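Local coordinates for nuclease-like protein (Chaetomium thermophilum, PDB 6GRB) that resolves four-way DNA (Holliday) junctions as the eukaryotic enzyme GEN1, and probably also cuts 5'-flaps, using bound divalent metal ions, at residues A[20-25]-A[31-36]; A[66-71]-A[110-115]; A[333-338]-A[441-446]; A[129-134]-A[286-291]. All coordinates share one frame; numbering follows the deposited sequence.

Contacts 1, 2 and 4 lie around the seven-stranded mixed sheet of the nuclease domain, while contact 3 packs helix 318-340 on the edge strand of the three-stranded sheet of the C-terminal domain. Contacts 2, 3 and 4 are buried and mainly apolar, without hydrogen bonds between their segments: leucine with phenylalanine, leucine and valine with valine, isoleucine and glutamine methylene with isoleucine and leucine. Contact 1 is only partly buried and adds polar chemistry, a weak histidine bond and a bridging water. Contacts 1 and 2 reach the same sheet and touch through Pro32 and Gly71. Val335 of contact 3 packs on the helix end of contact 2, whereas contacts 3 and 4 stay about 17 Å apart (nearest atoms).

Contact 1 (A[20-25]-A[31-36]); sequences KLAIDH and RPLRLA
Leu33 turns one methyl to Ala22 and the other to the ring of His25, fastening helix 18-29 to the chain that leads into strand 34-37, one of the parallel strands in the mixed sheet of the PIN-like nuclease domain. The tight part is built on this leucine. Its CG stands anti to the backbone N (chi1 173°), which sends the branch toward the helix, where CD2 comes to 4.0 Å from Ala22 CA. The other methyl, CD1, lies over one face of the His25 ring, 4.2 Å from its centroid and shifted toward the rim, a CH-pi contact in which the two side chains run at about a right angle. The same ring is met at its edge by a carbonyl: ND1 gives a weak hydrogen bond to Arg31 O (3.4 Å, 142° at the hydrogen), near the ring plane. A methyl on the face and an oxygen at the edge together restrict how the imidazole can turn; His29 and Asp135 pack on it from outside the contact. Around the tight part the packing loosens. Arg31 runs alongside the ring, its NE 4.6 Å from His25 CE1, and is partly exposed. On the backbone side, a water joins the helix to the incoming chain, donating to Ala22 O at 2.8 Å and accepting from Leu33 N at 2.8 Å.

Contact 2 (A[66-71]-A[110-115]); sequences RLLSLG and FGFTAH
Leu68 lies between the phenyl rings of Phe110 and Phe112, packing the last turns of helix 55-70 onto the chain that enters strand 113-116, an outermost strand of the mixed sheet in the nuclease domain. The interactions across the contact are apolar, and they fall into two sets. At Phe110 the leucine comes in at the ring edge: CG lies near the ring plane, 4.0 Å from Phe110 CD2, while CD1 sits 4.0 Å from Phe110 CE2. Outside the contact Phe64 meets this ring edge-to-face and Phe61 also packs against it. At Phe112 the approach is by the far end of the ring: Leu68 CD2 reaches 3.7 Å from Phe112 CZ, and Leu67 CB stands 4.2 Å from the same CZ. The ring points there because CG is anti to the carbonyl carbon (chi1 -64°); beyond the contact it rests on Pro74 and Phe76 of strand 73-78. The second kind of feature is in the backbone. Both Gly71 and Gly111 end a helix in a Schellman motif with positive phi, so the chain leaves each helix there, Gly111 doing so between the two phenylalanines. The bend at Gly111 also brings Phe110 O over one face of Phe112, 3.5 Å above the ring plane and offset toward its rim.

Contact 3 (A[333-338]-A[441-446]); sequences LLVQRC and AWVPET
Val443 sends one methyl to each of two neighbours on helix 318-340. Its CG2 meets Leu334 CD2 at 3.9 Å, and its CG1 meets Val335 CG2, also at 3.9 Å; these two approaches make up the direct contact. Val443 CG1 is anti to the backbone N (chi1 180°), an arrangement that spreads the two methyls over adjacent helix residues. Toward Leu334 the side chains meet at a slant, whereas Val335 and Val443 slide past each other in opposite directions. Val443 belongs to strand 439-444, an outermost strand of the three-stranded antiparallel sheet of the GEN1 C-terminal domain; that sheet with a following helix is consistent with the chromodomain of this family. Backbone bonds of Val443 with Leu380 and of Ala441 with Val382 fix the strand against strand 377-384, and Phe384 of that strand touches Leu334 as well. Pro444, at the N-cap position, then turns the chain into helix 445-451, whose Ile447 packs on Val335 and Cys338. In the next layer, Trp442 points away from helix 318-340 and makes cation-pi contacts with Arg369 and Arg381, while Glu445 forms a salt bridge with Arg368. On the helix side, Val335 CG1 packs against Leu68 O in the last turn of helix 55-70.

Contact 4 (A[129-134]-A[286-291]); sequences EQQGIV and ATIERL
Ile133 carries most of this contact, inserting its side chain between Ile288 and Leu291, one turn apart on helix 285-294. The apolar pairs come first. Ile133 CD1 stands 4.0 Å from Ile288 CG2, and its CG2 branch sits 4.1 Å from Leu291 CB, with the Ile133 and Leu291 side chains at about a right angle. Gln131 adds a smaller contact at its CB methylene, 4.1 Å from Ile288 CG2. A van der Waals approach to the backbone comes next: with CG1 anti to the carbonyl carbon (chi1 -50°), the longer branch of Ile133 brings CD1 to 3.8 Å from Ile288 O. Backbone geometry follows. Gly132, with positive phi, closes helix 121-130 in a Schellman motif, its N bonded to Glu129 O at 3.1 Å, and this turn places Gln131 and Ile133 on the side facing the other helix. Polar bonding comes from just outside: Arg292 NH1 donates to Gln131 O. The contact packs the end of helix 121-130 against helix 285-294. Tyr127 and Leu128 of helix 121-130 extend the apolar patch, Leu128 touching Ile133, Ile288 and Leu291. Phe295 covers Ile133 and Val134, His115 of strand 113-116 touches Leu291, and Val134 rests on Arg34 and Ala36 of strand 34-37.

Contact 1 (A[20-25]-A[31-36])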
loop_
_atom_site.group_PDB
_atom_site.type_symbol
_atom_site.label_atom_id
_atom_site.label_comp_id
_atom_site.label_asym_id
_atom_site.label_seq_id
_atom_site.Cartn_x
_atom_site.Cartn_y
_atom_site.Cartn_z
ATOM N N LYS A 20 -3.591 0.403 -12.595
ATOM C CA LYS A 20 -3.535 1.710 -13.253
ATOM C C LYS A 20 -2.552 2.643 -12.555
ATOM O O LYS A 20 -1.840 3.402 -13.217
ATOM C CB LYS A 20 -4.906 2.366 -13.320
ATOM C CG LYS A 20 -4.857 3.660 -14.120
ATOM C CD LYS A 20 -6.188 4.343 -14.249
ATOM C CE LYS A 20 -5.990 5.821 -14.531
ATOM N NZ LYS A 20 -5.182 5.959 -15.771
ATOM N N LEU A 21 -2.482 2.595 -11.224
ATOM C CA LEU A 21 -1.514 3.423 -10.515
ATOM C C LEU A 21 -0.096 3.007 -10.850
ATOM O O LEU A 21 0.772 3.856 -11.072
ATOM C CB LEU A 21 -1.730 3.328 -9.010
ATOM C CG LEU A 21 -2.952 4.001 -8.423
ATOM C CD1 LEU A 21 -3.121 3.508 -6.992
ATOM C CD2 LEU A 21 -2.798 5.516 -8.471
ATOM N N ALA A 22 0.168 1.701 -10.849
ATOM C CA ALA A 22 1.511 1.220 -11.159
ATOM C C ALA A 22 1.937 1.625 -12.571
ATOM O O ALA A 22 3.059 2.101 -12.780
ATOM C CB ALA A 22 1.569 -0.301 -10.996
ATOM N N ILE A 23 1.053 1.435 -13.559
ATOM C CA ILE A 23 1.451 1.666 -14.938
ATOM C C ILE A 23 1.473 3.163 -15.278
ATOM O O ILE A 23 2.303 3.603 -16.082
ATOM C CB ILE A 23 0.536 0.867 -15.876
ATOM C CG1 ILE A 23 0.737 -0.635 -15.654
ATOM C CG2 ILE A 23 0.796 1.209 -17.330
ATOM C CD1 ILE A 23 2.101 -1.175 -16.115
ATOM N N ASP A 24 0.570 3.961 -14.692
ATOM C CA ASP A 24 0.636 5.411 -14.856
ATOM C C ASP A 24 1.970 5.931 -14.347
ATOM O O ASP A 24 2.664 6.709 -15.025
ATOM C CB ASP A 24 -0.507 6.088 -14.096
ATOM C CG ASP A 24 -1.836 6.086 -14.862
ATOM O OD1 ASP A 24 -1.889 5.690 -16.063
ATOM O OD2 ASP A 24 -2.847 6.527 -14.258
ATOM N N HIS A 25 2.349 5.488 -13.152
ATOM C CA HIS A 25 3.590 5.939 -12.539
ATOM C C HIS A 25 4.802 5.484 -13.344
ATOM O O HIS A 25 5.739 6.269 -13.566
ATOM C CB HIS A 25 3.669 5.433 -11.106
ATOM C CG HIS A 25 4.842 5.962 -10.352
ATOM N ND1 HIS A 25 6.110 5.433 -10.478
ATOM C CD2 HIS A 25 4.941 6.978 -9.465
ATOM C CE1 HIS A 25 6.939 6.114 -9.709
ATOM N NE2 HIS A 25 6.253 7.046 -9.076
ATOM N N ARG A 31 10.011 4.387 -14.209
ATOM C CA ARG A 31 10.513 3.398 -13.268
ATOM C C ARG A 31 9.331 2.923 -12.439
ATOM O O ARG A 31 8.341 3.652 -12.302
ATOM C CB ARG A 31 11.633 3.968 -12.369
ATOM C CG ARG A 31 11.111 4.770 -11.241
ATOM C CD ARG A 31 12.169 5.201 -10.276
ATOM N NE ARG A 31 11.554 6.218 -9.446
ATOM C CZ ARG A 31 12.180 6.977 -8.553
ATOM N NH1 ARG A 31 11.468 7.869 -7.872
ATOM N NH2 ARG A 31 13.494 6.853 -8.334
ATOM N N PRO A 32 9.389 1.708 -11.887
ATOM C CA PRO A 32 8.215 1.151 -11.198
ATOM C C PRO A 32 7.834 1.926 -9.935
ATOM O O PRO A 32 8.639 2.641 -9.334
ATOM C CB PRO A 32 8.655 -0.276 -10.866
ATOM C CG PRO A 32 9.731 -0.564 -11.858
ATOM C CD PRO A 32 10.456 0.705 -12.042
ATOM N N LEU A 33 6.561 1.809 -9.580
ATOM C CA LEU A 33 6.023 2.406 -8.368
ATOM C C LEU A 33 6.637 1.757 -7.147
ATOM O O LEU A 33 6.719 0.531 -7.069
ATOM C CB LEU A 33 4.501 2.211 -8.334
ATOM C CG LEU A 33 3.663 2.587 -7.118
ATOM C CD1 LEU A 33 3.548 4.075 -7.047
ATOM C CD2 LEU A 33 2.289 2.008 -7.285
ATOM N N ARG A 34 7.043 2.577 -6.183
ATOM C CA ARG A 34 7.521 2.111 -4.888
ATOM C C ARG A 34 6.458 2.334 -3.829
ATOM O O ARG A 34 6.013 3.463 -3.623
ATOM C CB ARG A 34 8.785 2.844 -4.493
ATOM C CG ARG A 34 9.903 2.524 -5.359
ATOM C CD ARG A 34 10.822 3.691 -5.375
ATOM N NE ARG A 34 11.958 3.390 -6.215
ATOM C CZ ARG A 34 12.988 4.209 -6.365
ATOM N NH1 ARG A 34 12.979 5.391 -5.735
ATOM N NH2 ARG A 34 13.998 3.862 -7.160
ATOM N N LEU A 35 6.106 1.270 -3.114
ATOM C CA LEU A 35 4.991 1.284 -2.176
ATOM C C LEU A 35 5.464 0.889 -0.786
ATOM O O LEU A 35 6.064 -0.175 -0.604
ATOM C CB LEU A 35 3.890 0.323 -2.654
ATOM C CG LEU A 35 2.461 0.551 -2.169
ATOM C CD1 LEU A 35 2.150 2.042 -2.338
ATOM C CD2 LEU A 35 1.460 -0.335 -2.970
ATOM N N ALA A 36 5.182 1.720 0.201
ATOM C CA ALA A 36 5.346 1.278 1.581
ATOM C C ALA A 36 4.045 0.610 2.013
ATOM O O ALA A 36 2.965 1.175 1.823
ATOM C CB ALA A 36 5.707 2.444 2.506
HETATM O O HOH W 1 5.019 0.524 -11.595
#

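Contact 2 (A[66-71]-A[110-115])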
loop_
_atom_site.group_PDB
_atom_site.type_symbol
_atom_site.label_atom_id
_atom_site.label_comp_id
_atom_site.label_asym_id
_atom_site.label_seq_id
_atom_site.Cartn_x
_atom_site.Cartn_y
_atom_site.Cartn_z
ATOM N N ARG A 66 0.675 -11.327 -6.834
ATOM C CA ARG A 66 -0.051 -10.233 -7.460
ATOM C C ARG A 66 0.823 -8.984 -7.564
ATOM O O ARG A 66 0.825 -8.307 -8.600
ATOM C CB ARG A 66 -1.351 -9.945 -6.702
ATOM C CG ARG A 66 -2.282 -9.003 -7.468
ATOM C CD ARG A 66 -3.712 -9.009 -6.926
ATOM N NE ARG A 66 -4.358 -10.318 -7.052
ATOM C CZ ARG A 66 -5.078 -10.729 -8.101
ATOM N NH1 ARG A 66 -5.274 -9.928 -9.147
ATOM N NH2 ARG A 66 -5.613 -11.950 -8.103
ATOM N N LEU A 67 1.606 -8.683 -6.516
ATOM C CA LEU A 67 2.529 -7.551 -6.599
ATOM C C LEU A 67 3.634 -7.788 -7.621
ATOM O O LEU A 67 4.147 -6.831 -8.206
ATOM C CB LEU A 67 3.148 -7.252 -5.231
ATOM C CG LEU A 67 2.251 -6.706 -4.110
ATOM C CD1 LEU A 67 3.045 -6.607 -2.794
ATOM C CD2 LEU A 67 1.579 -5.354 -4.500
ATOM N N LEU A 68 4.045 -9.044 -7.814
ATOM C CA LEU A 68 4.998 -9.349 -8.876
ATOM C C LEU A 68 4.457 -8.924 -10.232
ATOM O O LEU A 68 5.184 -8.339 -11.039
ATOM C CB LEU A 68 5.331 -10.836 -8.890
ATOM C CG LEU A 68 6.496 -11.290 -8.014
ATOM C CD1 LEU A 68 6.935 -12.672 -8.502
ATOM C CD2 LEU A 68 7.682 -10.293 -8.005
ATOM N N SER A 69 3.166 -9.186 -10.485
ATOM C CA SER A 69 2.581 -8.980 -11.808
ATOM C C SER A 69 2.169 -7.546 -12.051
ATOM O O SER A 69 2.005 -7.153 -13.214
ATOM C CB SER A 69 1.365 -9.881 -11.984
ATOM O OG SER A 69 1.704 -11.180 -11.522
ATOM N N LEU A 70 1.950 -6.774 -10.986
ATOM C CA LEU A 70 1.775 -5.335 -11.115
ATOM C C LEU A 70 3.100 -4.612 -11.346
ATOM O O LEU A 70 3.091 -3.451 -11.752
ATOM C CB LEU A 70 1.060 -4.782 -9.869
ATOM C CG LEU A 70 -0.307 -5.398 -9.515
ATOM C CD1 LEU A 70 -0.727 -5.042 -8.123
ATOM C CD2 LEU A 70 -1.370 -4.953 -10.501
ATOM N N GLY A 71 4.232 -5.272 -11.136
ATOM C CA GLY A 71 5.521 -4.596 -11.200
ATOM C C GLY A 71 5.733 -3.534 -10.134
ATOM O O GLY A 71 6.285 -2.466 -10.426
ATOM N N PHE A 110 10.795 -13.543 -2.154
ATOM C CA PHE A 110 10.235 -12.848 -3.301
ATOM C C PHE A 110 11.112 -11.681 -3.742
ATOM O O PHE A 110 10.739 -10.960 -4.668
ATOM C CB PHE A 110 8.815 -12.333 -2.987
ATOM C CG PHE A 110 7.706 -13.291 -3.343
ATOM C CD1 PHE A 110 7.362 -14.326 -2.486
ATOM C CD2 PHE A 110 6.995 -13.147 -4.528
ATOM C CE1 PHE A 110 6.352 -15.218 -2.817
ATOM C CE2 PHE A 110 5.963 -14.004 -4.850
ATOM C CZ PHE A 110 5.639 -15.044 -3.995
ATOM N N GLY A 111 12.259 -11.483 -3.105
ATOM C CA GLY A 111 13.073 -10.313 -3.392
ATOM C C GLY A 111 12.434 -9.000 -2.999
ATOM O O GLY A 111 12.676 -7.987 -3.660
ATOM N N PHE A 112 11.593 -8.984 -1.959
ATOM C CA PHE A 112 11.004 -7.730 -1.505
ATOM C C PHE A 112 11.769 -7.268 -0.275
ATOM O O PHE A 112 12.635 -7.964 0.231
ATOM C CB PHE A 112 9.496 -7.869 -1.221
ATOM C CG PHE A 112 8.654 -8.193 -2.442
ATOM C CD1 PHE A 112 9.094 -7.899 -3.717
ATOM C CD2 PHE A 112 7.403 -8.786 -2.303
ATOM C CE1 PHE A 112 8.298 -8.185 -4.840
ATOM C CE2 PHE A 112 6.600 -9.088 -3.422
ATOM C CZ PHE A 112 7.052 -8.782 -4.690
ATOM N N THR A 113 11.465 -6.064 0.186
ATOM C CA THR A 113 12.196 -5.439 1.277
ATOM C C THR A 113 11.338 -5.454 2.522
ATOM O O THR A 113 10.134 -5.203 2.454
ATOM C CB THR A 113 12.576 -4.000 0.938
ATOM O OG1 THR A 113 13.291 -3.998 -0.302
ATOM C CG2 THR A 113 13.440 -3.390 2.038
ATOM N N ALA A 114 11.955 -5.780 3.644
ATOM C CA ALA A 114 11.308 -5.726 4.943
ATOM C C ALA A 114 12.024 -4.670 5.762
ATOM O O ALA A 114 13.253 -4.621 5.776
ATOM C CB ALA A 114 11.366 -7.082 5.658
ATOM N N HIS A 115 11.257 -3.817 6.412
ATOM C CA HIS A 115 11.786 -2.680 7.154
ATOM C C HIS A 115 11.093 -2.656 8.511
ATOM O O HIS A 115 9.854 -2.688 8.580
ATOM C CB HIS A 115 11.548 -1.398 6.344
ATOM C CG HIS A 115 11.945 -0.133 7.036
ATOM N ND1 HIS A 115 13.208 0.091 7.523
ATOM C CD2 HIS A 115 11.250 1.009 7.264
ATOM C CE1 HIS A 115 13.274 1.303 8.047
ATOM N NE2 HIS A 115 12.093 1.877 7.912
#

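Contact 3 (A[333-338]-A[441-446])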
loop_
_atom_site.group_PDB
_atom_site.type_symbol
_atom_site.label_atom_id
_atom_site.label_comp_id
_atom_site.label_asym_id
_atom_site.label_seq_id
_atom_site.Cartn_x
_atom_site.Cartn_y
_atom_site.Cartn_z
ATOM N N LEU A 333 6.890 -13.831 -12.557
ATOM C CA LEU A 333 8.269 -13.744 -13.042
ATOM C C LEU A 333 8.344 -13.148 -14.440
ATOM O O LEU A 333 9.339 -12.491 -14.780
ATOM C CB LEU A 333 8.928 -15.118 -13.076
ATOM C CG LEU A 333 9.412 -15.794 -11.810
ATOM C CD1 LEU A 333 9.870 -17.204 -12.190
ATOM C CD2 LEU A 333 10.524 -14.997 -11.162
ATOM N N LEU A 334 7.342 -13.408 -15.283
ATOM C CA LEU A 334 7.312 -12.783 -16.605
ATOM C C LEU A 334 7.379 -11.265 -16.479
ATOM O O LEU A 334 8.173 -10.608 -17.169
ATOM C CB LEU A 334 6.053 -13.222 -17.365
ATOM C CG LEU A 334 5.650 -12.715 -18.764
ATOM C CD1 LEU A 334 6.718 -13.138 -19.771
ATOM C CD2 LEU A 334 4.281 -13.194 -19.238
ATOM N N VAL A 335 6.564 -10.687 -15.584
ATOM C CA VAL A 335 6.547 -9.233 -15.425
ATOM C C VAL A 335 7.839 -8.750 -14.784
ATOM O O VAL A 335 8.494 -7.823 -15.287
ATOM C CB VAL A 335 5.333 -8.772 -14.604
ATOM C CG1 VAL A 335 5.590 -7.352 -14.110
ATOM C CG2 VAL A 335 4.075 -8.811 -15.440
ATOM N N GLN A 336 8.212 -9.383 -13.678
ATOM C CA GLN A 336 9.432 -9.026 -12.964
ATOM C C GLN A 336 10.639 -9.050 -13.894
ATOM O O GLN A 336 11.494 -8.166 -13.838
ATOM C CB GLN A 336 9.658 -9.974 -11.784
ATOM C CG GLN A 336 10.905 -9.665 -10.971
ATOM C CD GLN A 336 11.945 -10.764 -11.059
ATOM O OE1 GLN A 336 11.725 -11.882 -10.591
ATOM N NE2 GLN A 336 13.087 -10.452 -11.661
ATOM N N ARG A 337 10.704 -10.064 -14.751
ATOM C CA ARG A 337 11.815 -10.196 -15.696
ATOM C C ARG A 337 11.724 -9.183 -16.834
ATOM O O ARG A 337 12.760 -8.749 -17.358
ATOM C CB ARG A 337 11.874 -11.620 -16.253
ATOM N N CYS A 338 10.510 -8.749 -17.160
ATOM C CA CYS A 338 10.310 -7.767 -18.221
ATOM C C CYS A 338 10.740 -6.354 -17.805
ATOM O O CYS A 338 11.096 -5.536 -18.652
ATOM C CB CYS A 338 8.847 -7.758 -18.670
ATOM S SG CYS A 338 8.580 -8.352 -20.356
ATOM N N ALA A 441 -1.323 -15.165 -20.484
ATOM C CA ALA A 441 -1.555 -14.170 -19.450
ATOM C C ALA A 441 -1.794 -12.808 -20.085
ATOM O O ALA A 441 -1.294 -12.520 -21.176
ATOM C CB ALA A 441 -0.369 -14.078 -18.492
ATOM N N TRP A 442 -2.555 -11.967 -19.391
ATOM C CA TRP A 442 -2.703 -10.564 -19.763
ATOM C C TRP A 442 -1.639 -9.740 -19.043
ATOM O O TRP A 442 -1.595 -9.713 -17.803
ATOM C CB TRP A 442 -4.096 -10.032 -19.425
ATOM C CG TRP A 442 -5.212 -10.555 -20.278
ATOM C CD1 TRP A 442 -6.164 -11.452 -19.908
ATOM C CD2 TRP A 442 -5.518 -10.181 -21.629
ATOM N NE1 TRP A 442 -7.034 -11.678 -20.945
ATOM C CE2 TRP A 442 -6.662 -10.906 -22.012
ATOM C CE3 TRP A 442 -4.936 -9.305 -22.549
ATOM C CZ2 TRP A 442 -7.237 -10.782 -23.278
ATOM C CZ3 TRP A 442 -5.504 -9.172 -23.796
ATOM C CH2 TRP A 442 -6.639 -9.913 -24.156
ATOM N N VAL A 443 -0.792 -9.061 -19.813
ATOM C CA VAL A 443 0.276 -8.237 -19.245
ATOM C C VAL A 443 0.128 -6.816 -19.777
ATOM O O VAL A 443 -0.175 -6.636 -20.970
ATOM C CB VAL A 443 1.661 -8.832 -19.554
ATOM C CG1 VAL A 443 2.760 -7.967 -18.968
ATOM C CG2 VAL A 443 1.747 -10.250 -19.005
ATOM N N PRO A 444 0.283 -5.793 -18.928
ATOM C CA PRO A 444 0.135 -4.397 -19.401
ATOM C C PRO A 444 1.085 -4.069 -20.541
ATOM O O PRO A 444 2.280 -4.361 -20.479
ATOM C CB PRO A 444 0.440 -3.567 -18.148
ATOM C CG PRO A 444 0.003 -4.468 -17.010
ATOM C CD PRO A 444 0.316 -5.879 -17.453
ATOM N N GLU A 445 0.534 -3.441 -21.585
ATOM C CA GLU A 445 1.278 -3.186 -22.821
ATOM C C GLU A 445 2.573 -2.410 -22.566
ATOM O O GLU A 445 3.588 -2.659 -23.228
ATOM C CB GLU A 445 0.391 -2.430 -23.826
ATOM C CG GLU A 445 1.042 -2.168 -25.159
ATOM C CD GLU A 445 0.175 -1.311 -26.079
ATOM O OE1 GLU A 445 -0.654 -0.541 -25.554
ATOM O OE2 GLU A 445 0.317 -1.392 -27.330
ATOM N N THR A 446 2.574 -1.465 -21.624
ATOM C CA THR A 446 3.809 -0.709 -21.492
ATOM C C THR A 446 4.889 -1.514 -20.782
ATOM O O THR A 446 6.082 -1.276 -21.010
ATOM C CB THR A 446 3.579 0.644 -20.802
ATOM O OG1 THR A 446 3.024 0.454 -19.502
ATOM C CG2 THR A 446 2.680 1.529 -21.618
#

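Contact 4 (A[129-134]-A[286-291])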
loop_
_atom_site.group_PDB
_atom_site.type_symbol
_atom_site.label_atom_id
_atom_site.label_comp_id
_atom_site.label_asym_id
_atom_site.label_seq_id
_atom_site.Cartn_x
_atom_site.Cartn_y
_atom_site.Cartn_z
ATOM N N GLU A 129 7.610 8.183 2.711
ATOM C CA GLU A 129 7.055 8.824 1.530
ATOM C C GLU A 129 7.471 10.289 1.443
ATOM O O GLU A 129 7.815 10.770 0.360
ATOM C CB GLU A 129 5.525 8.694 1.509
ATOM C CG GLU A 129 4.891 9.731 0.633
ATOM C CD GLU A 129 3.387 9.651 0.562
ATOM O OE1 GLU A 129 2.764 8.989 1.403
ATOM O OE2 GLU A 129 2.809 10.270 -0.346
ATOM N N GLN A 130 7.477 11.016 2.561
ATOM C CA GLN A 130 7.860 12.415 2.459
ATOM C C GLN A 130 9.371 12.595 2.284
ATOM O O GLN A 130 9.797 13.631 1.766
ATOM C CB GLN A 130 7.297 13.207 3.654
ATOM C CG GLN A 130 8.000 13.113 4.988
ATOM C CD GLN A 130 7.129 13.697 6.148
ATOM O OE1 GLN A 130 6.219 14.536 5.921
ATOM N NE2 GLN A 130 7.399 13.238 7.387
ATOM N N GLN A 131 10.180 11.596 2.636
ATOM C CA GLN A 131 11.601 11.556 2.299
ATOM C C GLN A 131 11.878 11.013 0.893
ATOM O O GLN A 131 13.033 10.991 0.461
ATOM C CB GLN A 131 12.351 10.713 3.330
ATOM C CG GLN A 131 12.353 11.349 4.701
ATOM C CD GLN A 131 13.086 12.684 4.691
ATOM O OE1 GLN A 131 14.165 12.798 4.111
ATOM N NE2 GLN A 131 12.491 13.700 5.290
ATOM N N GLY A 132 10.867 10.564 0.168
ATOM C CA GLY A 132 11.095 10.128 -1.196
ATOM C C GLY A 132 11.530 8.688 -1.354
ATOM O O GLY A 132 11.819 8.270 -2.482
ATOM N N ILE A 133 11.583 7.917 -0.262
ATOM C CA ILE A 133 11.910 6.501 -0.357
ATOM C C ILE A 133 10.820 5.748 -1.125
ATOM O O ILE A 133 11.108 4.790 -1.850
ATOM C CB ILE A 133 12.125 5.926 1.056
ATOM C CG1 ILE A 133 13.097 6.801 1.840
ATOM C CG2 ILE A 133 12.652 4.500 0.999
ATOM C CD1 ILE A 133 14.503 6.813 1.260
ATOM N N VAL A 134 9.554 6.162 -0.972
ATOM C CA VAL A 134 8.418 5.520 -1.625
ATOM C C VAL A 134 7.477 6.590 -2.168
ATOM O O VAL A 134 7.521 7.749 -1.759
ATOM C CB VAL A 134 7.612 4.559 -0.701
ATOM C CG1 VAL A 134 8.498 3.469 -0.151
ATOM C CG2 VAL A 134 6.869 5.332 0.414
ATOM N N ALA A 286 20.457 8.585 9.291
ATOM C CA ALA A 286 21.360 7.639 8.646
ATOM C C ALA A 286 20.608 6.432 8.107
ATOM O O ALA A 286 21.035 5.833 7.114
ATOM C CB ALA A 286 22.461 7.198 9.622
ATOM N N THR A 287 19.489 6.055 8.741
ATOM C CA THR A 287 18.716 4.932 8.218
ATOM C C THR A 287 18.003 5.312 6.924
ATOM O O THR A 287 17.946 4.510 5.980
ATOM C CB THR A 287 17.730 4.433 9.277
ATOM O OG1 THR A 287 18.462 3.798 10.339
ATOM C CG2 THR A 287 16.784 3.425 8.699
ATOM N N ILE A 288 17.474 6.537 6.846
ATOM C CA ILE A 288 16.886 7.003 5.592
ATOM C C ILE A 288 17.922 6.997 4.477
ATOM O O ILE A 288 17.629 6.585 3.353
ATOM C CB ILE A 288 16.266 8.398 5.757
ATOM C CG1 ILE A 288 15.111 8.354 6.765
ATOM C CG2 ILE A 288 15.833 8.919 4.391
ATOM C CD1 ILE A 288 14.082 7.288 6.462
ATOM N N GLU A 289 19.156 7.412 4.769
ATOM C CA GLU A 289 20.172 7.385 3.724
ATOM C C GLU A 289 20.527 5.956 3.328
ATOM O O GLU A 289 20.706 5.667 2.135
ATOM C CB GLU A 289 21.412 8.172 4.156
ATOM C CG GLU A 289 21.518 9.538 3.473
ATOM C CD GLU A 289 21.551 9.410 1.943
ATOM O OE1 GLU A 289 22.661 9.218 1.365
ATOM O OE2 GLU A 289 20.460 9.458 1.313
ATOM N N ARG A 290 20.615 5.040 4.301
ATOM C CA ARG A 290 20.768 3.624 3.964
ATOM C C ARG A 290 19.683 3.176 2.985
ATOM O O ARG A 290 19.975 2.580 1.940
ATOM C CB ARG A 290 20.734 2.772 5.238
ATOM C CG ARG A 290 21.063 1.288 5.024
ATOM C CD ARG A 290 21.278 0.542 6.345
ATOM N NE ARG A 290 20.050 0.538 7.144
ATOM C CZ ARG A 290 18.924 -0.096 6.788
ATOM N NH1 ARG A 290 18.860 -0.794 5.642
ATOM N NH2 ARG A 290 17.852 -0.035 7.580
ATOM N N LEU A 291 18.420 3.476 3.299
ATOM C CA LEU A 291 17.327 3.066 2.422
ATOM C C LEU A 291 17.448 3.688 1.037
ATOM O O LEU A 291 17.054 3.073 0.036
ATOM C CB LEU A 291 15.985 3.440 3.051
ATOM C CG LEU A 291 15.691 2.730 4.379
ATOM C CD1 LEU A 291 14.316 3.127 4.936
ATOM C CD2 LEU A 291 15.811 1.236 4.189
#